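Local coordinates for protein putative histidinol-phosphate aminotransferase (Erwinia carotovora atroseptica, PDB 3LY1) that binds pyridoxal 5'-phosphate and probably acts as a transaminase of the histidinol-phosphate aminotransferase type, at residues 22-27 against 327-332. Residues are numbered along the deposited sequence; the frame is centred on the assembly and turned at random.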
loop_
_atom_site.group_PDB
_atom_site.type_symbol
_atom_site.label_atom_id
_atom_site.label_comp_id
_atom_site.label_asym_id
_atom_site.label_seq_id
_atom_site.Cartn_x
_atom_site.Cartn_y
_atom_site.Cartn_z
ATOM N N ASN A 22 21.606 5.926 6.358
ATOM C CA ASN A 22 20.688 6.284 7.428
ATOM C C ASN A 22 19.448 5.393 7.570
ATOM O O ASN A 22 18.841 5.377 8.636
ATOM C CB ASN A 22 20.265 7.768 7.330
ATOM C CG ASN A 22 19.769 8.197 5.936
ATOM O OD1 ASN A 22 19.950 7.490 4.912
ATOM N ND2 ASN A 22 19.179 9.416 5.889
ATOM N N PHE A 23 19.067 4.684 6.510
ATOM C CA PHE A 23 17.776 3.972 6.489
ATOM C C PHE A 23 17.865 2.491 6.061
ATOM O O PHE A 23 16.860 1.898 5.634
ATOM C CB PHE A 23 16.779 4.720 5.577
ATOM C CG PHE A 23 16.409 6.111 6.061
ATOM C CD1 PHE A 23 16.014 6.340 7.398
ATOM C CD2 PHE A 23 16.418 7.187 5.181
ATOM C CE1 PHE A 23 15.651 7.633 7.820
ATOM C CE2 PHE A 23 16.080 8.471 5.595
ATOM C CZ PHE A 23 15.711 8.700 6.907
ATOM N N ASN A 24 19.040 1.881 6.203
ATOM C CA ASN A 24 19.281 0.479 5.848
ATOM C C ASN A 24 18.863 0.109 4.431
ATOM O O ASN A 24 18.484 -1.046 4.145
ATOM C CB ASN A 24 18.609 -0.490 6.849
ATOM C CG ASN A 24 19.087 -0.316 8.288
ATOM O OD1 ASN A 24 18.374 -0.716 9.273
ATOM N ND2 ASN A 24 20.258 0.267 8.445
ATOM N N GLU A 25 18.911 1.084 3.538
ATOM C CA GLU A 25 18.620 0.836 2.134
ATOM C C GLU A 25 19.830 0.151 1.545
ATOM O O GLU A 25 20.955 0.378 1.991
ATOM C CB GLU A 25 18.306 2.155 1.403
ATOM C CG GLU A 25 17.144 2.925 2.080
ATOM C CD GLU A 25 17.156 4.431 1.821
ATOM O OE1 GLU A 25 18.240 5.064 1.900
ATOM O OE2 GLU A 25 16.060 4.989 1.579
ATOM N N ASN A 26 19.619 -0.685 0.532
ATOM C CA ASN A 26 20.700 -1.328 -0.182
ATOM C C ASN A 26 21.285 -0.223 -1.060
ATOM O O ASN A 26 20.499 0.475 -1.712
ATOM C CB ASN A 26 20.147 -2.454 -1.055
ATOM C CG ASN A 26 21.215 -3.385 -1.588
ATOM O OD1 ASN A 26 22.270 -2.947 -2.093
ATOM N ND2 ASN A 26 20.932 -4.682 -1.532
ATOM N N PRO A 27 22.631 -0.008 -1.010
ATOM C CA PRO A 27 23.312 1.079 -1.742
ATOM C C PRO A 27 23.549 0.738 -3.210
ATOM O O PRO A 27 23.920 1.618 -4.009
ATOM C CB PRO A 27 24.653 1.207 -1.011
ATOM C CG PRO A 27 24.943 -0.207 -0.559
ATOM C CD PRO A 27 23.580 -0.749 -0.152
ATOM N N TRP A 327 24.988 4.929 21.512
ATOM C CA TRP A 327 25.236 4.007 20.377
ATOM C C TRP A 327 24.675 4.627 19.115
ATOM O O TRP A 327 23.725 5.440 19.184
ATOM C CB TRP A 327 24.590 2.638 20.631
ATOM C CG TRP A 327 25.276 1.857 21.723
ATOM C CD1 TRP A 327 25.247 2.133 23.070
ATOM C CD2 TRP A 327 26.112 0.708 21.571
ATOM N NE1 TRP A 327 26.003 1.212 23.753
ATOM C CE2 TRP A 327 26.548 0.333 22.856
ATOM C CE3 TRP A 327 26.522 -0.055 20.477
ATOM C CZ2 TRP A 327 27.382 -0.749 23.063
ATOM C CZ3 TRP A 327 27.361 -1.129 20.687
ATOM C CH2 TRP A 327 27.775 -1.472 21.981
ATOM N N CYS A 328 25.266 4.281 17.983
ATOM C CA CYS A 328 24.763 4.717 16.696
ATOM C C CYS A 328 24.642 3.537 15.717
ATOM O O CYS A 328 25.439 2.595 15.728
ATOM C CB CYS A 328 25.631 5.829 16.081
ATOM S SG CYS A 328 27.358 5.410 15.855
ATOM N N ARG A 329 23.624 3.612 14.871
ATOM C CA ARG A 329 23.410 2.627 13.855
ATOM C C ARG A 329 23.857 3.241 12.553
ATOM O O ARG A 329 23.333 4.299 12.127
ATOM C CB ARG A 329 21.920 2.238 13.759
ATOM C CG ARG A 329 21.733 1.015 12.822
ATOM C CD ARG A 329 20.247 0.800 12.433
ATOM N NE ARG A 329 19.804 1.896 11.568
ATOM C CZ ARG A 329 18.546 2.165 11.275
ATOM N NH1 ARG A 329 17.566 1.441 11.807
ATOM N NH2 ARG A 329 18.268 3.188 10.478
ATOM N N ILE A 330 24.853 2.608 11.943
ATOM C CA ILE A 330 25.449 3.072 10.724
ATOM C C ILE A 330 25.079 2.085 9.629
ATOM O O ILE A 330 25.496 0.940 9.682
ATOM C CB ILE A 330 26.996 3.053 10.813
ATOM C CG1 ILE A 330 27.508 3.876 11.986
ATOM C CG2 ILE A 330 27.600 3.513 9.492
ATOM C CD1 ILE A 330 27.083 5.342 11.989
ATOM N N SER A 331 24.284 2.486 8.643
ATOM C CA SER A 331 24.007 1.552 7.524
ATOM C C SER A 331 25.245 1.310 6.653
ATOM O O SER A 331 26.158 2.143 6.530
ATOM C CB SER A 331 22.782 1.985 6.664
ATOM O OG SER A 331 21.700 2.413 7.527
ATOM N N LEU A 332 25.272 0.168 6.006
ATOM C CA LEU A 332 26.428 -0.156 5.187
ATOM C C LEU A 332 26.202 0.332 3.762
ATOM O O LEU A 332 25.266 -0.083 3.089
ATOM C CB LEU A 332 26.745 -1.632 5.266
ATOM C CG LEU A 332 27.166 -2.179 6.637
ATOM C CD1 LEU A 332 27.387 -3.718 6.584
ATOM C CD2 LEU A 332 28.406 -1.483 7.179
#
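Asn24 meets Arg329 and Ser331 in a buried polar contact beside the cofactor pocket, where the loop between strand 19-20 and helix 32-40 lies against strand 327-331, partner of strand 294-298 in a small antiparallel sheet. The hydroxyl of Ser331 receives two N-H groups of Asn24. The backbone N of Asn24 lies 3.0 Å from Ser331 OG with an angle of 148°. Asn24 ND2, at 2.7 Å from Ser331 OG, makes a bent, weak bond. Asn24 CG stands beside its own backbone N (chi1 -59°), which brings ND2 to the oxygen the backbone N already reaches. Ser331 OG also makes a weak bond with Ile21 O. The amide's other end, Asn24 OD1, sits over one face of the Arg329 guanidinium, toward its rim and 3.4 Å from Arg329 NH1; the two planes are turned 53° apart, and the angle is too poor for a hydrogen bond. Arg329 NH2 gives a weak bond to the backbone carbonyl of Asn22 (O, 2.9 Å), in the guanidinium's plane; NH1 bonds to Asn152 OD1, and NH2 also holds a citrate, probably from the crystallisation liquor. Farther along, Pro27 CG rests 3.7 Å from Leu332 O. Glu25 turns to the second subunit, forming a salt bridge with Arg47 there. Asn152 binds the cofactor, so Arg329 links this loop, through a weak bond, to a cofactor-binding residue. In fold-type I aminotransferases an arginine of the small domain commonly binds the substrate alpha-carboxylate; the citrate on Arg329 is consistent with such a role, with Asn152, and more weakly the Asn22 carbonyl, probably helping to orient the guanidinium.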